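Local structure of phosphocarrier protein HPr (Mycoplasma capricolum, 1PCH) at residues S19-E24 and Q78-T83; F28-T33 and N67-A72; I34-K39 and T58-Q63. The protein carries a phosphoryl group as the general, non-sugar-specific component of the phosphoenolpyruvate-dependent sugar phosphotransferase system. All blocks are in the same frame, centred on the assembly; numbering follows the deposited sequence.

Contact 1. Residues S19-E24 and Q78-T83; sequences SVLAKE and QTMIDT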
ATOM      1  N   SER A  19       2.148   8.601  -2.911  1.00 16.98           N
ATOM      2  CA  SER A  19       3.527   9.055  -3.116  1.00 16.89           C
ATOM      3  C   SER A  19       4.409   8.600  -1.970  1.00 13.32           C
ATOM      4  O   SER A  19       5.531   8.155  -2.222  1.00 19.59           O
ATOM      5  CB  SER A  19       3.586  10.561  -3.288  1.00 15.23           C
ATOM      6  OG  SER A  19       3.400  11.263  -2.105  1.00 21.45           O
ATOM      7  N   VAL A  20       3.926   8.762  -0.748  1.00 16.07           N
ATOM      8  CA  VAL A  20       4.606   8.365   0.460  1.00 16.22           C
ATOM      9  C   VAL A  20       4.833   6.869   0.530  1.00 20.73           C
ATOM     10  O   VAL A  20       5.866   6.332   0.875  1.00 14.27           O
ATOM     11  CB  VAL A  20       3.924   8.871   1.739  1.00 19.83           C
ATOM     12  CG1 VAL A  20       4.692   8.395   2.949  1.00 21.02           C
ATOM     13  CG2 VAL A  20       3.844  10.389   1.702  1.00 23.08           C
ATOM     14  N   LEU A  21       3.779   6.127   0.139  1.00 18.46           N
ATOM     15  CA  LEU A  21       3.904   4.675   0.100  1.00 15.49           C
ATOM     16  C   LEU A  21       4.887   4.216  -0.963  1.00 14.65           C
ATOM     17  O   LEU A  21       5.679   3.339  -0.662  1.00 16.00           O
ATOM     18  CB  LEU A  21       2.555   4.030  -0.163  1.00 17.05           C
ATOM     19  CG  LEU A  21       1.618   4.121   1.091  1.00 18.60           C
ATOM     20  CD1 LEU A  21       0.196   3.830   0.503  1.00 18.98           C
ATOM     21  CD2 LEU A  21       2.007   3.002   2.054  1.00 23.49           C
ATOM     22  N   ALA A  22       4.819   4.779  -2.153  1.00 11.32           N
ATOM     23  CA  ALA A  22       5.737   4.372  -3.236  1.00 13.78           C
ATOM     24  C   ALA A  22       7.172   4.598  -2.810  1.00 16.80           C
ATOM     25  O   ALA A  22       8.042   3.767  -3.054  1.00 14.17           O
ATOM     26  CB  ALA A  22       5.401   5.156  -4.479  1.00 21.37           C
ATOM     27  N   LYS A  23       7.400   5.728  -2.128  1.00 14.69           N
ATOM     28  CA  LYS A  23       8.747   6.059  -1.658  1.00 17.94           C
ATOM     29  C   LYS A  23       9.227   5.012  -0.665  1.00 16.93           C
ATOM     30  O   LYS A  23      10.352   4.540  -0.631  1.00 17.92           O
ATOM     31  CB  LYS A  23       8.685   7.431  -0.936  1.00 20.64           C
ATOM     32  CG  LYS A  23       9.950   7.665  -0.083  1.00 25.07           C
ATOM     33  CD  LYS A  23       9.926   9.025   0.562  1.00 29.12           C
ATOM     34  CE  LYS A  23      11.201   9.369   1.304  1.00 34.96           C
ATOM     35  NZ  LYS A  23      10.977  10.465   2.303  1.00 43.16           N
ATOM     36  N   GLU A  24       8.333   4.731   0.287  1.00 15.54           N
ATOM     37  CA  GLU A  24       8.671   3.780   1.336  1.00 17.26           C
ATOM     38  C   GLU A  24       8.882   2.396   0.806  1.00 18.27           C
ATOM     39  O   GLU A  24       9.867   1.719   1.107  1.00 18.34           O
ATOM     40  CB  GLU A  24       7.631   3.786   2.454  1.00 21.46           C
ATOM     41  CG  GLU A  24       8.113   2.869   3.597  1.00 29.66           C
ATOM     42  CD  GLU A  24       9.041   3.662   4.519  1.00 36.47           C
ATOM     43  OE1 GLU A  24       9.163   4.896   4.306  1.00 35.01           O
ATOM     44  OE2 GLU A  24       9.539   3.048   5.464  1.00 40.77           O
ATOM     45  N   GLN A  78       2.789   0.686   8.922  1.00 17.51           N
ATOM     46  CA  GLN A  78       2.929   1.923   9.727  1.00 20.00           C
ATOM     47  C   GLN A  78       2.721   3.163   8.904  1.00 16.64           C
ATOM     48  O   GLN A  78       2.124   4.145   9.338  1.00 16.71           O
ATOM     49  CB  GLN A  78       4.321   1.970  10.376  1.00 23.99           C
ATOM     50  CG  GLN A  78       4.451   3.229  11.269  1.00 32.15           C
ATOM     51  CD  GLN A  78       3.458   3.146  12.424  1.00 39.79           C
ATOM     52  OE1 GLN A  78       3.322   2.075  13.023  1.00 48.42           O
ATOM     53  NE2 GLN A  78       2.718   4.237  12.642  1.00 40.89           N
ATOM     54  N   THR A  79       3.269   3.139   7.679  1.00 14.76           N
ATOM     55  CA  THR A  79       3.108   4.256   6.777  1.00 16.50           C
ATOM     56  C   THR A  79       1.636   4.559   6.499  1.00 14.83           C
ATOM     57  O   THR A  79       1.240   5.728   6.473  1.00 19.05           O
ATOM     58  CB  THR A  79       3.860   4.066   5.446  1.00 19.21           C
ATOM     59  OG1 THR A  79       5.268   4.005   5.782  1.00 19.94           O
ATOM     60  CG2 THR A  79       3.707   5.333   4.578  1.00 19.67           C
ATOM     61  N   MET A  80       0.850   3.508   6.293  1.00 15.35           N
ATOM     62  CA  MET A  80      -0.574   3.721   6.030  1.00 15.63           C
ATOM     63  C   MET A  80      -1.290   4.336   7.228  1.00 17.99           C
ATOM     64  O   MET A  80      -2.175   5.151   7.077  1.00 20.06           O
ATOM     65  CB  MET A  80      -1.262   2.400   5.661  1.00 13.49           C
ATOM     66  CG  MET A  80      -0.748   1.964   4.280  1.00 16.03           C
ATOM     67  SD  MET A  80      -1.585   0.463   3.740  1.00 24.74           S
ATOM     68  CE  MET A  80      -0.953   0.397   2.039  1.00 38.67           C
ATOM     69  N   ILE A  81      -0.855   3.884   8.400  1.00 18.19           N
ATOM     70  CA  ILE A  81      -1.452   4.390   9.624  1.00 23.43           C
ATOM     71  C   ILE A  81      -1.069   5.855   9.785  1.00 25.15           C
ATOM     72  O   ILE A  81      -1.889   6.717  10.064  1.00 24.82           O
ATOM     73  CB  ILE A  81      -0.969   3.580  10.836  1.00 24.28           C
ATOM     74  CG1 ILE A  81      -1.673   2.234  10.927  1.00 24.71           C
ATOM     75  CG2 ILE A  81      -1.145   4.395  12.122  1.00 30.91           C
ATOM     76  CD1 ILE A  81      -0.952   1.128  11.587  1.00 27.28           C
ATOM     77  N   ASP A  82       0.234   6.079   9.583  1.00 25.14           N
ATOM     78  CA  ASP A  82       0.749   7.434   9.738  1.00 25.62           C
ATOM     79  C   ASP A  82       0.090   8.389   8.761  1.00 26.64           C
ATOM     80  O   ASP A  82      -0.014   9.578   8.997  1.00 34.42           O
ATOM     81  CB  ASP A  82       2.263   7.449   9.496  1.00 29.91           C
ATOM     82  CG  ASP A  82       3.071   6.951  10.671  1.00 32.09           C
ATOM     83  OD1 ASP A  82       2.492   6.603  11.709  1.00 28.84           O
ATOM     84  OD2 ASP A  82       4.307   6.753  10.468  1.00 39.19           O
ATOM     85  N   THR A  83      -0.234   7.891   7.553  1.00 24.06           N
ATOM     86  CA  THR A  83      -0.804   8.853   6.588  1.00 25.23           C
ATOM     87  C   THR A  83      -2.328   8.886   6.782  1.00 22.93           C
ATOM     88  O   THR A  83      -3.060   9.566   6.081  1.00 27.41           O
ATOM     89  CB  THR A  83      -0.384   8.544   5.176  1.00 26.76           C
ATOM     90  OG1 THR A  83      -0.705   7.196   4.817  1.00 28.21           O
ATOM     91  CG2 THR A  83       1.092   8.770   4.929  1.00 18.50           C
TER
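L21 meets T79 and M80 where helix 15-25 runs beside helix 69-82, and the methyl groups between them form the dense part of the contact. L21 sends its CD2 into the angle between two residues: it touches T79 CG2 at 3.8 Å and M80 CG at 3.7 Å, while its CD1 meets M80 CE at 3.9 Å. The two long side chains cross at about a right angle, and the extended methionine continues toward the sheet. T79 is divided in its chemistry. A chi1 of -64° sets OG1 beside the backbone N and CG2 anti to it; CG2 packs on V20 CG1 at 3.6 Å, whereas the buried hydroxyl is satisfied within its own helix by A75 O.

The axes of the short segments are 10.0 Å apart and nearly antiparallel, at 158°, in the helix layer that covers one face of the sheet in HPr's open-faced beta sandwich. Such spacing suits interlocking aliphatic side chains, and no hydrogen bond passes between the segments.

Toward solvent the fit loosens. E24 brings its CG nearest T79 OG1, at 3.8 Å, its chain bending at chi2 (85°) and its OE1 forming a salt bridge with K27. Just past the end of helix 69-82, T83 CG2 lies 4.1 Å from V20 CG1; T83 OG1 turns back to T79 O, which also accepts T83 N from the opposite face of the carbonyl plane.

Contact 2. Residues F28-T33 and N67-A72; sequences FSSNIT and NDADQA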
ATOM      1  N   PHE A  28      12.869  -1.234  -0.229  1.00 18.43           N
ATOM      2  CA  PHE A  28      12.909  -2.639  -0.021  1.00 11.87           C
ATOM      3  C   PHE A  28      13.240  -3.431  -1.273  1.00 11.89           C
ATOM      4  O   PHE A  28      12.815  -3.167  -2.378  1.00 22.04           O
ATOM      5  CB  PHE A  28      11.561  -3.132   0.558  1.00 12.32           C
ATOM      6  CG  PHE A  28      11.278  -2.422   1.893  1.00 14.83           C
ATOM      7  CD1 PHE A  28      11.912  -2.876   3.032  1.00 18.53           C
ATOM      8  CD2 PHE A  28      10.431  -1.344   1.983  1.00 16.33           C
ATOM      9  CE1 PHE A  28      11.723  -2.286   4.251  1.00 21.04           C
ATOM     10  CE2 PHE A  28      10.239  -0.731   3.220  1.00 20.04           C
ATOM     11  CZ  PHE A  28      10.874  -1.191   4.335  1.00 21.74           C
ATOM     12  N   SER A  29      14.045  -4.476  -1.046  1.00 13.80           N
ATOM     13  CA  SER A  29      14.356  -5.358  -2.123  1.00 17.18           C
ATOM     14  C   SER A  29      13.148  -6.225  -2.488  1.00 16.16           C
ATOM     15  O   SER A  29      12.999  -6.628  -3.625  1.00 14.96           O
ATOM     16  CB  SER A  29      15.546  -6.276  -1.785  1.00 23.03           C
ATOM     17  OG  SER A  29      15.258  -7.092  -0.704  1.00 32.62           O
ATOM     18  N   SER A  30      12.285  -6.516  -1.485  1.00 17.47           N
ATOM     19  CA  SER A  30      11.145  -7.359  -1.726  1.00 15.29           C
ATOM     20  C   SER A  30      10.254  -6.772  -2.851  1.00 18.63           C
ATOM     21  O   SER A  30      10.164  -5.585  -3.001  1.00 17.74           O
ATOM     22  CB  SER A  30      10.198  -7.343  -0.484  1.00 18.17           C
ATOM     23  OG  SER A  30      10.804  -8.087   0.572  1.00 23.35           O
ATOM     24  N   ASN A  31       9.518  -7.683  -3.419  1.00 24.14           N
ATOM     25  CA  ASN A  31       8.442  -7.345  -4.365  1.00 19.09           C
ATOM     26  C   ASN A  31       7.227  -7.018  -3.487  1.00 18.39           C
ATOM     27  O   ASN A  31       6.801  -7.792  -2.669  1.00 24.64           O
ATOM     28  CB  ASN A  31       8.156  -8.531  -5.258  1.00 23.49           C
ATOM     29  CG  ASN A  31       9.410  -8.860  -6.073  1.00 30.62           C
ATOM     30  OD1 ASN A  31       9.837  -8.000  -6.837  1.00 33.10           O
ATOM     31  ND2 ASN A  31       9.960 -10.044  -5.868  1.00 47.17           N
ATOM     32  N   ILE A  32       6.701  -5.809  -3.662  1.00 18.60           N
ATOM     33  CA  ILE A  32       5.594  -5.366  -2.858  1.00 12.92           C
ATOM     34  C   ILE A  32       4.408  -4.986  -3.737  1.00 15.10           C
ATOM     35  O   ILE A  32       4.365  -4.059  -4.504  1.00 17.48           O
ATOM     36  CB  ILE A  32       5.968  -4.234  -1.916  1.00 14.45           C
ATOM     37  CG1 ILE A  32       7.189  -4.557  -1.048  1.00 18.66           C
ATOM     38  CG2 ILE A  32       4.776  -3.874  -1.044  1.00 23.77           C
ATOM     39  CD1 ILE A  32       7.793  -3.306  -0.410  1.00 24.90           C
ATOM     40  N   THR A  33       3.408  -5.898  -3.626  1.00 15.42           N
ATOM     41  CA  THR A  33       2.215  -5.747  -4.430  1.00 18.56           C
ATOM     42  C   THR A  33       1.031  -5.322  -3.577  1.00 14.81           C
ATOM     43  O   THR A  33       0.893  -5.644  -2.400  1.00 17.87           O
ATOM     44  CB  THR A  33       1.932  -7.083  -5.148  1.00 25.90           C
ATOM     45  OG1 THR A  33       3.118  -7.402  -5.885  1.00 31.32           O
ATOM     46  CG2 THR A  33       0.786  -6.942  -6.134  1.00 27.90           C
ATOM     47  N   ASN A  67      13.574 -10.943   0.730  1.00 22.68           N
ATOM     48  CA  ASN A  67      14.391 -11.097   1.921  1.00 24.87           C
ATOM     49  C   ASN A  67      14.081 -10.175   3.031  1.00 25.48           C
ATOM     50  O   ASN A  67      14.317 -10.483   4.208  1.00 26.84           O
ATOM     51  CB  ASN A  67      15.840 -11.252   1.535  1.00 37.15           C
ATOM     52  CG  ASN A  67      16.729 -10.105   1.930  1.00 46.37           C
ATOM     53  OD1 ASN A  67      16.663  -9.036   1.325  1.00 58.41           O
ATOM     54  ND2 ASN A  67      17.567 -10.348   2.951  1.00 49.83           N
ATOM     55  N   ASP A  68      13.505  -8.995   2.693  1.00 19.04           N
ATOM     56  CA  ASP A  68      13.184  -8.029   3.762  1.00 17.50           C
ATOM     57  C   ASP A  68      11.714  -7.839   3.923  1.00 16.99           C
ATOM     58  O   ASP A  68      11.182  -6.856   4.487  1.00 16.41           O
ATOM     59  CB  ASP A  68      13.913  -6.732   3.476  1.00 17.97           C
ATOM     60  CG  ASP A  68      13.685  -6.067   2.183  1.00 17.99           C
ATOM     61  OD1 ASP A  68      12.787  -6.474   1.398  1.00 20.47           O
ATOM     62  OD2 ASP A  68      14.368  -5.017   1.912  1.00 19.35           O
ATOM     63  N   ALA A  69      10.958  -8.841   3.463  1.00 17.12           N
ATOM     64  CA  ALA A  69       9.521  -8.774   3.503  1.00 17.64           C
ATOM     65  C   ALA A  69       8.941  -8.465   4.842  1.00 18.07           C
ATOM     66  O   ALA A  69       7.941  -7.735   4.997  1.00 18.40           O
ATOM     67  CB  ALA A  69       8.895 -10.049   2.907  1.00 16.62           C
ATOM     68  N   ASP A  70       9.513  -9.113   5.887  1.00 19.66           N
ATOM     69  CA  ASP A  70       8.901  -8.873   7.198  1.00 20.00           C
ATOM     70  C   ASP A  70       9.003  -7.438   7.612  1.00 19.08           C
ATOM     71  O   ASP A  70       8.107  -6.890   8.220  1.00 22.36           O
ATOM     72  CB  ASP A  70       9.544  -9.792   8.235  1.00 25.29           C
ATOM     73  CG  ASP A  70       9.103 -11.238   8.008  1.00 37.33           C
ATOM     74  OD1 ASP A  70       8.001 -11.414   7.430  1.00 37.33           O
ATOM     75  OD2 ASP A  70       9.860 -12.152   8.401  1.00 51.65           O
ATOM     76  N   GLN A  71      10.160  -6.797   7.285  1.00 17.76           N
ATOM     77  CA  GLN A  71      10.306  -5.389   7.685  1.00 17.10           C
ATOM     78  C   GLN A  71       9.384  -4.520   6.809  1.00 15.78           C
ATOM     79  O   GLN A  71       8.727  -3.638   7.282  1.00 17.63           O
ATOM     80  CB  GLN A  71      11.748  -4.920   7.529  1.00 20.63           C
ATOM     81  CG  GLN A  71      12.792  -5.598   8.315  1.00 20.42           C
ATOM     82  CD  GLN A  71      14.218  -5.102   8.014  1.00 27.54           C
ATOM     83  OE1 GLN A  71      14.603  -4.921   6.864  1.00 32.97           O
ATOM     84  NE2 GLN A  71      14.984  -4.894   9.062  1.00 28.68           N
ATOM     85  N   ALA A  72       9.411  -4.847   5.524  1.00 16.95           N
ATOM     86  CA  ALA A  72       8.647  -4.132   4.519  1.00 20.05           C
ATOM     87  C   ALA A  72       7.179  -4.057   4.907  1.00 18.10           C
ATOM     88  O   ALA A  72       6.563  -3.006   4.807  1.00 15.40           O
ATOM     89  CB  ALA A  72       8.810  -4.761   3.155  1.00 18.38           C
TER
HETATM   90  O   HOH W   1      14.418  -9.593  -2.066  0.90 31.67           O
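The F28 ring lies with one face over A72, whose CA stands 3.6 Å from the ring centroid and only 13° off its normal, a CH-pi contact. Alanine suits this place because its small side chain lets the ring settle onto the helix backbone; A72 CB still reaches F28 CG at 3.6 Å. D68 comes to the ring edge instead, its carboxylate plane turned 76° from that of the ring.

The same carboxylate faces the backbone that follows F28. Its two oxygens divide the work: D68 OD2 accepts S29 N at 3.0 Å, and D68 OD1 accepts S30 N at 2.9 Å, both on the syn side and somewhat out of plane. S30 OG adds a third bond, 2.7 Å long, arriving nearly along the C-O axis of D68 OD1. With chi1 at 56°, the D68 carboxylate is placed between its own backbone N and carbonyl carbon, and the three bonds restrict its rotation. An aspartate, short and with two acceptors, matches two successive N-H groups. A water bridges S29 OG and N67 N on the exposed side.

I32 CD1 touches A72 CB at 4.0 Å on the buried side. D68 occupies the N-cap position of helix 69-82 but spends its side chain across the contact, so the start of that helix is joined to the turn leading from helix 15-25 into strand 31-36, beside strand 59-65.

Contact 3. Residues I34-K39 and T58-Q63; sequences IIANEK and TEITIQ
Main-chain hydrogen bonding joins I35 to T61, an antiparallel hydrogen-bonded pair between two central strands of the sheet. I35 N gives to T61 O at 2.8 Å, and T61 N returns a bond to I35 O at 2.9 Å; both are fairly straight, with angles of 161° and 160° at the hydrogen. The same carbonyls also receive CA-H groups: I34 CA lies 3.4 Å from T61 O, and I60 CA lies 3.2 Å from I35 O.

Apolar contacts fill the face shared by I34, A36, I60 and I62. I62 CD1 bends toward the neighbouring strand and lies against I34 CB at 3.6 Å, the two side chains crossing at a slant. I34 holds CG1 anti to its backbone N (chi1 178°), which places CG1 as well beside I62 CD1. A36 offers only its methyl, its CB touching both I60 CG2 and T58 CG2 at 4.0 Å. Branched isoleucines suit extended strands and here meet helix residues M80, I73, V49 and M52. On the other face, I35 and T61 sit CB to CB, and the T61 hydroxyl turns to S4 on strand 2-6.

Polar and charged interactions gather at the open end, where a type II' turn from A36 to K39 carries the chain into strand 39-42. A water accepts N37 N at 2.7 Å and donates to E59 O, and E38 and K39 form a salt bridge within the turn.

The chemistry thus implies that directional backbone bonds set the register, apolar side chains seal the sheet against the helices, and a water spans the strands where they part.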
ATOM      1  N   ILE A  34       0.189  -4.547  -4.195  1.00 14.33           N
ATOM      2  CA  ILE A  34      -1.054  -4.068  -3.565  1.00 13.30           C
ATOM      3  C   ILE A  34      -2.189  -4.651  -4.428  1.00 17.21           C
ATOM      4  O   ILE A  34      -2.088  -4.674  -5.650  1.00 18.33           O
ATOM      5  CB  ILE A  34      -1.143  -2.595  -3.450  1.00 19.10           C
ATOM      6  CG1 ILE A  34      -2.477  -2.086  -2.831  1.00 21.83           C
ATOM      7  CG2 ILE A  34      -0.893  -1.894  -4.776  1.00 18.56           C
ATOM      8  CD1 ILE A  34      -2.368  -0.613  -2.438  1.00 29.43           C
ATOM      9  N   ILE A  35      -3.132  -5.265  -3.742  1.00 20.03           N
ATOM     10  CA  ILE A  35      -4.266  -5.931  -4.366  1.00 20.38           C
ATOM     11  C   ILE A  35      -5.551  -5.255  -3.850  1.00 17.50           C
ATOM     12  O   ILE A  35      -5.640  -4.965  -2.653  1.00 17.36           O
ATOM     13  CB  ILE A  35      -4.315  -7.423  -3.896  1.00 25.98           C
ATOM     14  CG1 ILE A  35      -3.070  -8.199  -4.288  1.00 25.41           C
ATOM     15  CG2 ILE A  35      -5.576  -8.084  -4.350  1.00 23.39           C
ATOM     16  CD1 ILE A  35      -2.803  -9.434  -3.470  1.00 40.02           C
ATOM     17  N   ALA A  36      -6.428  -4.973  -4.766  1.00 17.71           N
ATOM     18  CA  ALA A  36      -7.702  -4.347  -4.577  1.00 17.72           C
ATOM     19  C   ALA A  36      -8.683  -4.780  -5.696  1.00 21.14           C
ATOM     20  O   ALA A  36      -8.421  -4.640  -6.874  1.00 20.28           O
ATOM     21  CB  ALA A  36      -7.624  -2.862  -4.486  1.00 19.35           C
ATOM     22  N   ASN A  37      -9.827  -5.326  -5.254  1.00 22.82           N
ATOM     23  CA  ASN A  37     -10.834  -5.763  -6.231  1.00 25.14           C
ATOM     24  C   ASN A  37     -10.156  -6.765  -7.154  1.00 22.69           C
ATOM     25  O   ASN A  37      -9.524  -7.712  -6.672  1.00 25.66           O
ATOM     26  CB  ASN A  37     -11.456  -4.604  -6.971  1.00 32.48           C
ATOM     27  CG  ASN A  37     -11.761  -3.389  -6.134  1.00 35.11           C
ATOM     28  OD1 ASN A  37     -11.307  -2.260  -6.410  1.00 42.28           O
ATOM     29  ND2 ASN A  37     -12.538  -3.561  -5.077  1.00 33.52           N
ATOM     30  N   GLU A  38     -10.249  -6.607  -8.454  1.00 22.68           N
ATOM     31  CA  GLU A  38      -9.633  -7.551  -9.366  1.00 23.67           C
ATOM     32  C   GLU A  38      -8.220  -7.108  -9.787  1.00 23.89           C
ATOM     33  O   GLU A  38      -7.620  -7.840 -10.562  1.00 25.61           O
ATOM     34  CB  GLU A  38     -10.527  -7.585 -10.638  1.00 28.34           C
ATOM     35  CG  GLU A  38     -10.466  -6.322 -11.426  1.00 30.56           C
ATOM     36  CD  GLU A  38     -11.124  -5.105 -10.908  1.00 35.00           C
ATOM     37  OE1 GLU A  38     -11.462  -4.954  -9.722  1.00 38.88           O
ATOM     38  OE2 GLU A  38     -11.403  -4.183 -11.751  1.00 52.23           O
ATOM     39  N   LYS A  39      -7.782  -5.960  -9.354  1.00 24.16           N
ATOM     40  CA  LYS A  39      -6.545  -5.319  -9.712  1.00 27.27           C
ATOM     41  C   LYS A  39      -5.390  -5.640  -8.728  1.00 24.88           C
ATOM     42  O   LYS A  39      -5.561  -5.665  -7.534  1.00 20.21           O
ATOM     43  CB  LYS A  39      -6.665  -3.802  -9.751  1.00 27.29           C
ATOM     44  CG  LYS A  39      -7.745  -3.167 -10.525  1.00 32.34           C
ATOM     45  CD  LYS A  39      -8.601  -2.203  -9.747  1.00 39.48           C
ATOM     46  CE  LYS A  39      -9.855  -1.792 -10.521  1.00 46.42           C
ATOM     47  NZ  LYS A  39     -11.113  -2.122  -9.800  1.00 49.83           N
ATOM     48  N   THR A  58     -12.606   0.309   0.440  1.00 18.07           N
ATOM     49  CA  THR A  58     -12.009  -0.792  -0.256  1.00 18.75           C
ATOM     50  C   THR A  58     -11.073  -1.560   0.668  1.00 18.17           C
ATOM     51  O   THR A  58     -10.317  -0.976   1.430  1.00 21.61           O
ATOM     52  CB  THR A  58     -11.210  -0.322  -1.498  1.00 20.40           C
ATOM     53  OG1 THR A  58     -12.107   0.418  -2.351  1.00 25.86           O
ATOM     54  CG2 THR A  58     -10.678  -1.479  -2.305  1.00 24.45           C
ATOM     55  N   GLU A  59     -11.159  -2.865   0.608  1.00 20.99           N
ATOM     56  CA  GLU A  59     -10.277  -3.709   1.374  1.00 23.59           C
ATOM     57  C   GLU A  59      -9.081  -4.045   0.428  1.00 25.59           C
ATOM     58  O   GLU A  59      -9.236  -4.557  -0.653  1.00 23.56           O
ATOM     59  CB  GLU A  59     -10.907  -5.042   1.776  1.00 27.16           C
ATOM     60  CG  GLU A  59      -9.977  -5.823   2.722  1.00 33.35           C
ATOM     61  CD  GLU A  59     -10.621  -7.140   3.160  1.00 41.69           C
ATOM     62  OE1 GLU A  59     -10.672  -8.058   2.328  1.00 43.88           O
ATOM     63  OE2 GLU A  59     -11.053  -7.223   4.338  1.00 46.87           O
ATOM     64  N   ILE A  60      -7.921  -3.658   0.952  1.00 21.02           N
ATOM     65  CA  ILE A  60      -6.713  -3.906   0.180  1.00 18.49           C
ATOM     66  C   ILE A  60      -5.877  -4.945   0.926  1.00 18.42           C
ATOM     67  O   ILE A  60      -5.995  -5.123   2.128  1.00 20.87           O
ATOM     68  CB  ILE A  60      -5.917  -2.625   0.015  1.00 15.97           C
ATOM     69  CG1 ILE A  60      -5.461  -2.000   1.357  1.00 20.55           C
ATOM     70  CG2 ILE A  60      -6.700  -1.620  -0.814  1.00 19.99           C
ATOM     71  CD1 ILE A  60      -4.041  -1.513   1.353  1.00 26.88           C
ATOM     72  N   THR A  61      -5.010  -5.560   0.133  1.00 15.40           N
ATOM     73  CA  THR A  61      -4.082  -6.528   0.656  1.00 16.81           C
ATOM     74  C   THR A  61      -2.689  -6.145   0.127  1.00 17.84           C
ATOM     75  O   THR A  61      -2.600  -5.770  -1.026  1.00 13.98           O
ATOM     76  CB  THR A  61      -4.419  -7.951   0.158  1.00 19.41           C
ATOM     77  OG1 THR A  61      -5.712  -8.286   0.724  1.00 23.32           O
ATOM     78  CG2 THR A  61      -3.431  -8.917   0.804  1.00 18.82           C
ATOM     79  N   ILE A  62      -1.749  -6.109   1.038  1.00 18.51           N
ATOM     80  CA  ILE A  62      -0.376  -5.836   0.673  1.00 18.39           C
ATOM     81  C   ILE A  62       0.431  -7.139   0.893  1.00 19.12           C
ATOM     82  O   ILE A  62       0.325  -7.770   1.954  1.00 19.37           O
ATOM     83  CB  ILE A  62       0.263  -4.711   1.475  1.00 16.19           C
ATOM     84  CG1 ILE A  62      -0.475  -3.403   1.420  1.00 20.75           C
ATOM     85  CG2 ILE A  62       1.727  -4.542   1.079  1.00 20.71           C
ATOM     86  CD1 ILE A  62      -0.451  -2.729   0.085  1.00 25.95           C
ATOM     87  N   GLN A  63       1.113  -7.542  -0.143  1.00 17.29           N
ATOM     88  CA  GLN A  63       1.893  -8.758  -0.156  1.00 22.25           C
ATOM     89  C   GLN A  63       3.374  -8.380  -0.425  1.00 21.70           C
ATOM     90  O   GLN A  63       3.601  -7.691  -1.398  1.00 19.44           O
ATOM     91  CB  GLN A  63       1.460  -9.722  -1.262  1.00 26.53           C
ATOM     92  CG  GLN A  63       2.169 -11.071  -1.236  1.00 34.95           C
ATOM     93  CD  GLN A  63       1.159 -12.217  -1.048  1.00 42.74           C
ATOM     94  OE1 GLN A  63       1.037 -12.744   0.051  1.00 54.62           O
ATOM     95  NE2 GLN A  63       0.436 -12.557  -2.103  1.00 45.23           N
TER
HETATM   96  O   HOH W   2     -10.435  -5.666  -2.683  1.00 30.27           O

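Contacts 1 and 3 are the more central, contact 2 the more peripheral. Contact 1 joins helix to helix through side chains alone, contact 3 joins strand to strand through the backbone, and contact 2 joins a strand-entry turn to a helix start through a carboxylate and an aromatic ring laid over the helix. Contacts 1 and 2 share helix 69-82; contacts 2 and 3 share strand 31-36 and are linked by T33 N and Q63 O, a probable hydrogen bond. M80 CE packs on I60 and I62, where the helix layer of contact 1 meets the sheet of contact 3. Contact 1 also lies nearest the active-site H14, about 7 Å from the T83 side chain.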